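Side-chain contacts in TCR beta chain (Gallus gallus, PDB 6LIR), which pairs with the TCR alpha chain to form the chicken T-cell receptor, which probably recognises peptide antigens presented by MHC molecules: residues L33-P36 and G37-L40; Y44-G48 and V49-N53; S77-K80 and N81-A84; S127-E130 and I131-K135. All coordinates share one frame; numbering follows the deposited sequence.

How the interactions relate
Interactions 1, 2 and 3 follow one another along the immunoglobulin V-set domain, and interaction 4 comes last, in the C1-set domain. Interaction 1 is the turn between strands 28-34 and 40-46, and interaction 2 is the hairpin from strand 40-46 to strand 51-54. The two share one sheet, with centres about 22 Å apart. Interaction 3, the loop before strand 84-91, is centred about 14 Å from interaction 1 and touches it, Q35 meeting S83 and L33 packing on A84. Interaction 4, helix 128-134, lies about 58 Å from interaction 2, centre to centre. Each thus shapes one local connection of a two-domain chain, and interactions 1 and 4 also reach the TCR alpha chain.

Interaction 1. Residues L33-P36 and G37-L40; sequences LQQP and GKGL
Q35 and K38 meet twice across the tight turn that leads out of strand 28-34, once through their backbones and once through the ends of their side chains. K38 N donates to Q35 O at 2.9 Å and closes a type II beta turn whose corners are P36 and G37. The K38 side chain then runs back past the turn, kinked at chi3 (-142°), and brings NZ to 3.1 Å from Q35 OE1. The ammonium stands 54° out of the plane of that amide carbonyl instead of lying on a lone pair. Just behind it, K38 CE rests 3.6 Å from Q35 OE1. Nearer the strands, L40 sets its CD2 methyl against Q34 CB at 3.8 Å, while G39 O receives a CA-H...O contact from Q34 CA.

A second shell fixes these groups. A water between the two arms accepts from Q35 N at 3.0 Å, and L33 O and K38 O both lie where it could donate to them, although other acceptors compete for its protons. Q35 NE2 is bonded to S83 O, which limits rotation of the amide and keeps OE1 turned to the lysine. G37 has positive phi, and a side chain there would press on P36 O. L40 also packs on P41 of the TCR alpha chain. With one amide end held by a backbone carbonyl and the other by an ammonium group, Q35 probably links this exposed turn to the 81-84 loop, and the pull of the lysine charge on OE1 may strengthen the NE2-H donor.

Interaction 2. Residues Y44-G48 and V49-N53; sequences YSSYG and VKQEN
Y44 lays its ring beside the backbone of N53, with CD1 3.1 Å from N53 O. The next residue, S45, forms the regular antiparallel hydrogen-bonded pair with N53: S45 N donates to N53 O at 3.0 Å, and N53 N returns a bond to S45 O. S45 OG touches N53 CB and takes a weak bond from N53 ND2. At S46 the hydroxyl, with OG anti to the backbone N (chi1 170°), donates to Q51 O at 2.6 Å in the plane of that carbonyl, and it is also bonded to R65 NH2.

Y47 is gripped by side chains of the returning strand. Its N donates almost straight to Q51 OE1 at 2.8 Å, a bond that lies in the amide carbonyl plane. The Q51 chain bends at chi2 (-76°) to curl its amide back to that N-H, and its NE2 donates to N53 OD1 at 2.7 Å. Thus held, N53 places ND2 3.1 Å above the centre of the Y47 ring, the amide inclined by 45° to it, while Y47 OH pairs with K94. An alanine in place of Q51 would probably leave the Y47 N-H without its acceptor and the N53 amide freer to turn off the ring.

At G48, O accepts from Q51 N at 3.1 Å and closes a type II turn through V49 and K50. A short hairpin of this kind, joining strands 40-46 and 51-54 at the edge of the sheet, is the C'-C'' connection of an immunoglobulin V domain, which in T-cell receptors carries the CDR2 loop.

Interaction 3. Residues S77-K80 and N81-A84; sequences SAKK and NHSA
H82 swings its CG anti to its own carbonyl carbon (chi1 -75°) and rotates the imidazole to chi2 109°, which aims ND1 back along the loop at K79 N. That N-H donates to ND1 at 2.8 Å and lies only 4° out of the ring plane, at the edge of the imidazole. The backbone answers in the other direction, H82 N donating to K79 O at 2.7 Å, so the two residues clasp each other through a ring and a peptide. A78 CA sits 3.4 Å from ND1. One residue on, K80 O accepts from S83 N at 2.9 Å and more weakly from S83 OG, whose stronger partner is V109 N. Because ND1 accepts, the proton is likely to sit on NE2, which is bonded to G60 O. K79 NZ leads away from the ring and donates to A78 O at 2.9 Å. H82 O in turn receives Y86 OH from four residues further on, the tyrosine corner familiar in immunoglobulin domains. The 3-10 turn thus lies between strands 70-75 and 84-91, with Y61 edge-to-face to the H82 ring and both A78 and H82 packed on V109 of strand 100-110.

Interaction 4. Residues S127-E130 and I131-K135; sequences SKQE and IQEKK
Contacts between successive turns of a single short helix, such as Q129 with E133, define this site: helix 128-134 of the immunoglobulin C1-set domain, between strands 120-124 and 136-146. S127 is its N-cap. Its OG accepts weakly from Q129 N and E130 N, and its O takes I131 N at 3.1 Å to begin the i to i+4 bonds, which run on to K134 N and E130 O at 2.7 Å. I131 folds CG1 back to 3.2 Å from S127 O.

With CG anti to its backbone N (chi1 -168°) and the chain extended, Q129 reaches over to E133 and crosses it at a slant, amide and carboxylate nearly perpendicular (88°), NE2 donating to E133 OE2. The modelled 2.4 Å is very short, so the exact length is doubtful. A leucine in place of Q129 would probably leave E133 OE2 without this donor and its carboxylate freer to turn. E133 OE1 has its own partner, Y118 OH of the TCR alpha chain, and K134 NZ donates to S114 O of that chain. The carboxylate of E130, buried, is held within its own chain, OE1 in a salt bridge to R186 and hydrogen-bonded to T138. E130 CG meets K134 CG at 4.1 Å, the two side chains crossing at about a right angle.

Interaction 1. Residues L33-P36 and G37-L40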
loop_
_atom_site.group_PDB
_atom_site.type_symbol
_atom_site.label_atom_id
_atom_site.label_comp_id
_atom_site.label_asym_id
_atom_site.label_seq_id
_atom_site.Cartn_x
_atom_site.Cartn_y
_atom_site.Cartn_z
ATOM N N LEU B 33 12.375 7.101 8.315
ATOM C CA LEU B 33 12.540 7.107 6.871
ATOM C C LEU B 33 12.384 5.687 6.355
ATOM O O LEU B 33 13.031 4.763 6.860
ATOM C CB LEU B 33 13.914 7.657 6.483
ATOM C CG LEU B 33 14.175 7.937 5.004
ATOM C CD1 LEU B 33 13.982 9.412 4.722
ATOM C CD2 LEU B 33 15.579 7.499 4.620
ATOM N N GLN B 34 11.519 5.518 5.360
ATOM C CA GLN B 34 11.326 4.240 4.687
ATOM C C GLN B 34 11.718 4.395 3.228
ATOM O O GLN B 34 11.102 5.177 2.497
ATOM C CB GLN B 34 9.880 3.756 4.805
ATOM C CG GLN B 34 9.650 2.384 4.167
ATOM C CD GLN B 34 8.187 2.005 4.099
ATOM O OE1 GLN B 34 7.429 2.545 3.293
ATOM N NE2 GLN B 34 7.782 1.067 4.947
ATOM N N GLN B 35 12.741 3.662 2.811
ATOM C CA GLN B 35 13.076 3.559 1.402
ATOM C C GLN B 35 13.113 2.090 1.012
ATOM O O GLN B 35 13.344 1.226 1.867
ATOM C CB GLN B 35 14.427 4.229 1.109
ATOM C CG GLN B 35 14.418 5.729 1.392
ATOM C CD GLN B 35 15.781 6.375 1.242
ATOM O OE1 GLN B 35 16.780 5.885 1.774
ATOM N NE2 GLN B 35 15.828 7.492 0.524
ATOM N N PRO B 36 12.846 1.773 -0.271
ATOM C CA PRO B 36 12.820 0.368 -0.711
ATOM C C PRO B 36 13.985 -0.468 -0.204
ATOM O O PRO B 36 15.148 -0.158 -0.475
ATOM C CB PRO B 36 12.839 0.485 -2.238
ATOM C CG PRO B 36 12.142 1.779 -2.505
ATOM C CD PRO B 36 12.519 2.700 -1.370
ATOM N N GLY B 37 13.674 -1.532 0.532
ATOM C CA GLY B 37 14.698 -2.429 1.031
ATOM C C GLY B 37 15.657 -1.820 2.027
ATOM O O GLY B 37 16.784 -2.305 2.162
ATOM N N LYS B 38 15.242 -0.767 2.743
ATOM C CA LYS B 38 16.074 -0.178 3.787
ATOM C C LYS B 38 15.312 -0.029 5.100
ATOM O O LYS B 38 15.676 0.817 5.924
ATOM C CB LYS B 38 16.630 1.178 3.346
ATOM C CG LYS B 38 17.426 1.148 2.049
ATOM C CD LYS B 38 18.241 2.426 1.876
ATOM C CE LYS B 38 18.265 2.878 0.424
ATOM N NZ LYS B 38 18.895 4.222 0.271
ATOM N N GLY B 39 14.280 -0.843 5.311
ATOM C CA GLY B 39 13.543 -0.849 6.564
ATOM C C GLY B 39 13.040 0.517 6.984
ATOM O O GLY B 39 12.656 1.353 6.156
ATOM N N LEU B 40 13.035 0.742 8.298
ATOM C CA LEU B 40 12.613 1.997 8.910
ATOM C C LEU B 40 13.776 2.552 9.717
ATOM O O LEU B 40 14.230 1.910 10.669
ATOM C CB LEU B 40 11.395 1.793 9.814
ATOM C CG LEU B 40 10.046 1.495 9.162
ATOM C CD1 LEU B 40 9.059 1.014 10.214
ATOM C CD2 LEU B 40 9.507 2.720 8.440
HETATM O O HOH W 1 14.561 3.419 5.159
#

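Interaction 2. Residues Y44-G48 and V49-N53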
loop_
_atom_site.group_PDB
_atom_site.type_symbol
_atom_site.label_atom_id
_atom_site.label_comp_id
_atom_site.label_asym_id
_atom_site.label_seq_id
_atom_site.Cartn_x
_atom_site.Cartn_y
_atom_site.Cartn_z
ATOM N N TYR B 44 15.031 11.573 13.361
ATOM C CA TYR B 44 15.076 12.470 14.504
ATOM C C TYR B 44 14.000 12.014 15.473
ATOM O O TYR B 44 12.934 11.556 15.051
ATOM C CB TYR B 44 14.808 13.922 14.088
ATOM C CG TYR B 44 16.006 14.845 14.092
ATOM C CD1 TYR B 44 16.463 15.419 15.273
ATOM C CD2 TYR B 44 16.663 15.163 12.912
ATOM C CE1 TYR B 44 17.553 16.275 15.277
ATOM C CE2 TYR B 44 17.754 16.015 12.906
ATOM C CZ TYR B 44 18.194 16.569 14.091
ATOM O OH TYR B 44 19.278 17.417 14.087
ATOM N N SER B 45 14.279 12.140 16.764
ATOM C CA SER B 45 13.306 11.822 17.798
ATOM C C SER B 45 13.248 12.971 18.793
ATOM O O SER B 45 14.041 13.914 18.735
ATOM C CB SER B 45 13.650 10.508 18.512
ATOM O OG SER B 45 14.803 10.658 19.326
ATOM N N SER B 46 12.316 12.864 19.736
ATOM C CA SER B 46 12.107 13.907 20.729
ATOM C C SER B 46 11.525 13.269 21.978
ATOM O O SER B 46 10.504 12.579 21.901
ATOM C CB SER B 46 11.158 14.990 20.199
ATOM O OG SER B 46 10.763 15.877 21.234
ATOM N N TYR B 47 12.156 13.513 23.123
ATOM C CA TYR B 47 11.664 12.975 24.382
ATOM C C TYR B 47 10.701 13.921 25.081
ATOM O O TYR B 47 10.134 13.552 26.115
ATOM C CB TYR B 47 12.835 12.650 25.327
ATOM C CG TYR B 47 13.855 11.668 24.781
ATOM C CD1 TYR B 47 13.484 10.657 23.900
ATOM C CD2 TYR B 47 15.192 11.743 25.162
ATOM C CE1 TYR B 47 14.420 9.755 23.406
ATOM C CE2 TYR B 47 16.132 10.848 24.674
ATOM C CZ TYR B 47 15.739 9.857 23.796
ATOM O OH TYR B 47 16.667 8.965 23.305
ATOM N N GLY B 48 10.480 15.103 24.524
ATOM C CA GLY B 48 9.654 16.105 25.167
ATOM C C GLY B 48 9.752 17.420 24.427
ATOM O O GLY B 48 10.485 17.557 23.442
ATOM N N VAL B 49 8.970 18.387 24.917
ATOM C CA VAL B 49 8.939 19.713 24.309
ATOM C C VAL B 49 10.341 20.304 24.238
ATOM O O VAL B 49 11.115 20.250 25.203
ATOM C CB VAL B 49 7.987 20.640 25.082
ATOM C CG1 VAL B 49 7.852 21.974 24.368
ATOM C CG2 VAL B 49 6.620 19.985 25.239
ATOM N N LYS B 50 10.666 20.884 23.080
ATOM C CA LYS B 50 11.949 21.544 22.831
ATOM C C LYS B 50 13.143 20.643 23.143
ATOM O O LYS B 50 14.220 21.124 23.502
ATOM C CB LYS B 50 12.049 22.856 23.615
ATOM C CG LYS B 50 11.150 23.964 23.086
ATOM C CD LYS B 50 10.815 24.977 24.173
ATOM C CE LYS B 50 10.060 26.166 23.601
ATOM N NZ LYS B 50 10.922 26.993 22.713
ATOM N N GLN B 51 12.963 19.330 23.003
ATOM C CA GLN B 51 14.055 18.367 23.061
ATOM C C GLN B 51 14.093 17.597 21.748
ATOM O O GLN B 51 13.058 17.112 21.285
ATOM C CB GLN B 51 13.881 17.401 24.239
ATOM C CG GLN B 51 15.151 16.661 24.651
ATOM C CD GLN B 51 15.511 15.521 23.710
ATOM O OE1 GLN B 51 14.638 14.801 23.221
ATOM N NE2 GLN B 51 16.803 15.356 23.448
ATOM N N GLU B 52 15.276 17.498 21.145
ATOM C CA GLU B 52 15.458 16.735 19.919
ATOM C C GLU B 52 16.690 15.848 20.032
ATOM O O GLU B 52 17.648 16.173 20.740
ATOM C CB GLU B 52 15.584 17.657 18.698
ATOM C CG GLU B 52 14.353 18.523 18.445
ATOM C CD GLU B 52 14.414 19.860 19.166
ATOM O OE1 GLU B 52 15.535 20.364 19.396
ATOM O OE2 GLU B 52 13.341 20.406 19.503
ATOM N N ASN B 53 16.658 14.721 19.320
ATOM C CA ASN B 53 17.793 13.810 19.243
ATOM C C ASN B 53 18.030 13.426 17.793
ATOM O O ASN B 53 17.111 12.949 17.117
ATOM C CB ASN B 53 17.560 12.542 20.073
ATOM C CG ASN B 53 17.265 12.838 21.525
ATOM O OD1 ASN B 53 18.137 13.280 22.270
ATOM N ND2 ASN B 53 16.030 12.585 21.940
#

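Interaction 3. Residues S77-K80 and N81-A84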
loop_
_atom_site.group_PDB
_atom_site.type_symbol
_atom_site.label_atom_id
_atom_site.label_comp_id
_atom_site.label_asym_id
_atom_site.label_seq_id
_atom_site.Cartn_x
_atom_site.Cartn_y
_atom_site.Cartn_z
ATOM N N SER B 77 18.034 21.801 2.056
ATOM C CA SER B 77 18.626 21.708 0.718
ATOM C C SER B 77 18.261 20.393 0.027
ATOM O O SER B 77 19.109 19.545 -0.259
ATOM C CB SER B 77 20.144 21.892 0.783
ATOM O OG SER B 77 20.744 21.595 -0.466
ATOM N N ALA B 78 16.955 20.234 -0.188
ATOM C CA ALA B 78 16.363 18.999 -0.689
ATOM C C ALA B 78 17.121 18.425 -1.878
ATOM O O ALA B 78 17.452 19.127 -2.835
ATOM C CB ALA B 78 14.902 19.242 -1.077
ATOM N N LYS B 79 17.395 17.132 -1.788
ATOM C CA LYS B 79 18.215 16.378 -2.717
ATOM C C LYS B 79 17.440 15.126 -3.105
ATOM O O LYS B 79 16.521 14.705 -2.400
ATOM C CB LYS B 79 19.566 15.978 -2.104
ATOM C CG LYS B 79 20.508 17.133 -1.798
ATOM C CD LYS B 79 21.284 17.565 -3.033
ATOM C CE LYS B 79 21.489 19.071 -3.052
ATOM N NZ LYS B 79 20.236 19.788 -3.417
ATOM N N LYS B 80 17.803 14.551 -4.254
ATOM C CA LYS B 80 17.219 13.273 -4.653
ATOM C C LYS B 80 17.301 12.273 -3.507
ATOM O O LYS B 80 16.373 11.488 -3.283
ATOM C CB LYS B 80 17.947 12.711 -5.877
ATOM C CG LYS B 80 17.851 13.564 -7.119
ATOM C CD LYS B 80 16.523 13.378 -7.827
ATOM C CE LYS B 80 16.646 12.410 -8.995
ATOM N NZ LYS B 80 16.823 13.119 -10.293
ATOM N N ASN B 81 18.419 12.283 -2.787
ATOM C CA ASN B 81 18.587 11.443 -1.617
ATOM C C ASN B 81 17.503 11.646 -0.547
ATOM O O ASN B 81 17.319 10.758 0.296
ATOM C CB ASN B 81 19.982 11.800 -1.076
ATOM C CG ASN B 81 20.233 11.317 0.326
ATOM O OD1 ASN B 81 20.774 12.075 1.143
ATOM N ND2 ASN B 81 19.945 10.059 0.598
ATOM N N HIS B 82 16.758 12.759 -0.570
ATOM C CA HIS B 82 15.620 12.939 0.339
ATOM C C HIS B 82 14.373 12.131 -0.031
ATOM O O HIS B 82 13.507 11.941 0.831
ATOM C CB HIS B 82 15.290 14.424 0.481
ATOM C CG HIS B 82 16.274 15.150 1.343
ATOM N ND1 HIS B 82 17.180 16.052 0.832
ATOM C CD2 HIS B 82 16.543 15.057 2.667
ATOM C CE1 HIS B 82 17.948 16.502 1.806
ATOM N NE2 HIS B 82 17.582 15.916 2.932
ATOM N N SER B 83 14.241 11.666 -1.273
ATOM C CA SER B 83 12.982 11.063 -1.704
ATOM C C SER B 83 12.727 9.755 -0.964
ATOM O O SER B 83 13.569 8.851 -0.967
ATOM C CB SER B 83 13.000 10.828 -3.212
ATOM O OG SER B 83 13.282 12.028 -3.912
ATOM N N ALA B 84 11.554 9.652 -0.347
ATOM C CA ALA B 84 11.272 8.578 0.597
ATOM C C ALA B 84 9.818 8.684 1.037
ATOM O O ALA B 84 9.109 9.637 0.696
ATOM C CB ALA B 84 12.199 8.625 1.810
#

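Interaction 4. Residues S127-E130 and I131-K135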
loop_
_atom_site.group_PDB
_atom_site.type_symbol
_atom_site.label_atom_id
_atom_site.label_comp_id
_atom_site.label_asym_id
_atom_site.label_seq_id
_atom_site.Cartn_x
_atom_site.Cartn_y
_atom_site.Cartn_z
ATOM N N SER B 127 -17.779 -4.543 -18.643
ATOM C CA SER B 127 -18.157 -5.396 -19.761
ATOM C C SER B 127 -19.540 -5.989 -19.533
ATOM O O SER B 127 -19.810 -6.582 -18.485
ATOM C CB SER B 127 -17.128 -6.511 -19.939
ATOM O OG SER B 127 -17.534 -7.424 -20.942
ATOM N N LYS B 128 -20.415 -5.845 -20.533
ATOM C CA LYS B 128 -21.728 -6.475 -20.454
ATOM C C LYS B 128 -21.605 -7.992 -20.452
ATOM O O LYS B 128 -22.422 -8.684 -19.834
ATOM C CB LYS B 128 -22.616 -6.004 -21.609
ATOM C CG LYS B 128 -22.791 -4.492 -21.678
ATOM C CD LYS B 128 -24.173 -4.107 -22.201
ATOM C CE LYS B 128 -24.416 -2.607 -22.067
ATOM N NZ LYS B 128 -25.549 -2.286 -21.149
ATOM N N GLN B 129 -20.576 -8.522 -21.115
ATOM C CA GLN B 129 -20.357 -9.964 -21.119
ATOM C C GLN B 129 -19.938 -10.464 -19.740
ATOM O O GLN B 129 -20.420 -11.510 -19.287
ATOM C CB GLN B 129 -19.317 -10.340 -22.173
ATOM C CG GLN B 129 -19.238 -11.832 -22.434
ATOM C CD GLN B 129 -18.056 -12.206 -23.298
ATOM O OE1 GLN B 129 -17.450 -11.350 -23.943
ATOM N NE2 GLN B 129 -17.714 -13.491 -23.312
ATOM N N GLU B 130 -19.016 -9.759 -19.072
ATOM C CA GLU B 130 -18.659 -10.135 -17.705
ATOM C C GLU B 130 -19.891 -10.144 -16.807
ATOM O O GLU B 130 -20.111 -11.092 -16.044
ATOM C CB GLU B 130 -17.600 -9.185 -17.133
ATOM C CG GLU B 130 -17.360 -9.392 -15.625
ATOM C CD GLU B 130 -16.500 -8.303 -14.972
ATOM O OE1 GLU B 130 -15.748 -8.628 -14.028
ATOM O OE2 GLU B 130 -16.573 -7.129 -15.393
ATOM N N ILE B 131 -20.706 -9.090 -16.893
ATOM C CA ILE B 131 -21.916 -8.993 -16.077
ATOM C C ILE B 131 -22.801 -10.218 -16.281
ATOM O O ILE B 131 -23.320 -10.798 -15.321
ATOM C CB ILE B 131 -22.674 -7.692 -16.404
ATOM C CG1 ILE B 131 -21.840 -6.473 -16.006
ATOM C CG2 ILE B 131 -24.017 -7.667 -15.703
ATOM C CD1 ILE B 131 -22.386 -5.160 -16.540
ATOM N N GLN B 132 -23.019 -10.605 -17.537
ATOM C CA GLN B 132 -23.841 -11.782 -17.810
ATOM C C GLN B 132 -23.163 -13.065 -17.335
ATOM O O GLN B 132 -23.795 -13.905 -16.682
ATOM C CB GLN B 132 -24.175 -11.857 -19.298
ATOM C CG GLN B 132 -25.128 -10.757 -19.732
ATOM C CD GLN B 132 -25.219 -10.594 -21.236
ATOM O OE1 GLN B 132 -25.072 -9.490 -21.757
ATOM N NE2 GLN B 132 -25.483 -11.692 -21.940
ATOM N N GLU B 133 -21.888 -13.257 -17.689
ATOM C CA GLU B 133 -21.208 -14.513 -17.365
ATOM C C GLU B 133 -20.956 -14.661 -15.867
ATOM O O GLU B 133 -21.166 -15.740 -15.300
ATOM C CB GLU B 133 -19.890 -14.613 -18.134
ATOM C CG GLU B 133 -20.055 -14.764 -19.634
ATOM C CD GLU B 133 -18.729 -14.739 -20.365
ATOM O OE1 GLU B 133 -17.685 -14.599 -19.693
ATOM O OE2 GLU B 133 -18.727 -14.862 -21.609
ATOM N N LYS B 134 -20.473 -13.598 -15.214
ATOM C CA LYS B 134 -20.030 -13.681 -13.826
ATOM C C LYS B 134 -20.987 -13.052 -12.823
ATOM O O LYS B 134 -20.738 -13.154 -11.615
ATOM C CB LYS B 134 -18.657 -13.010 -13.664
ATOM C CG LYS B 134 -17.630 -13.407 -14.707
ATOM C CD LYS B 134 -17.226 -14.858 -14.558
ATOM C CE LYS B 134 -16.057 -15.185 -15.469
ATOM N NZ LYS B 134 -15.531 -16.559 -15.243
ATOM N N LYS B 135 -22.059 -12.401 -13.280
ATOM C CA LYS B 135 -22.978 -11.674 -12.398
ATOM C C LYS B 135 -22.237 -10.649 -11.539
ATOM O O LYS B 135 -22.651 -10.333 -10.422
ATOM C CB LYS B 135 -23.805 -12.631 -11.535
ATOM C CG LYS B 135 -25.060 -13.133 -12.257
ATOM C CD LYS B 135 -25.933 -14.017 -11.377
ATOM C CE LYS B 135 -26.465 -13.263 -10.165
ATOM N NZ LYS B 135 -27.930 -13.479 -9.970
#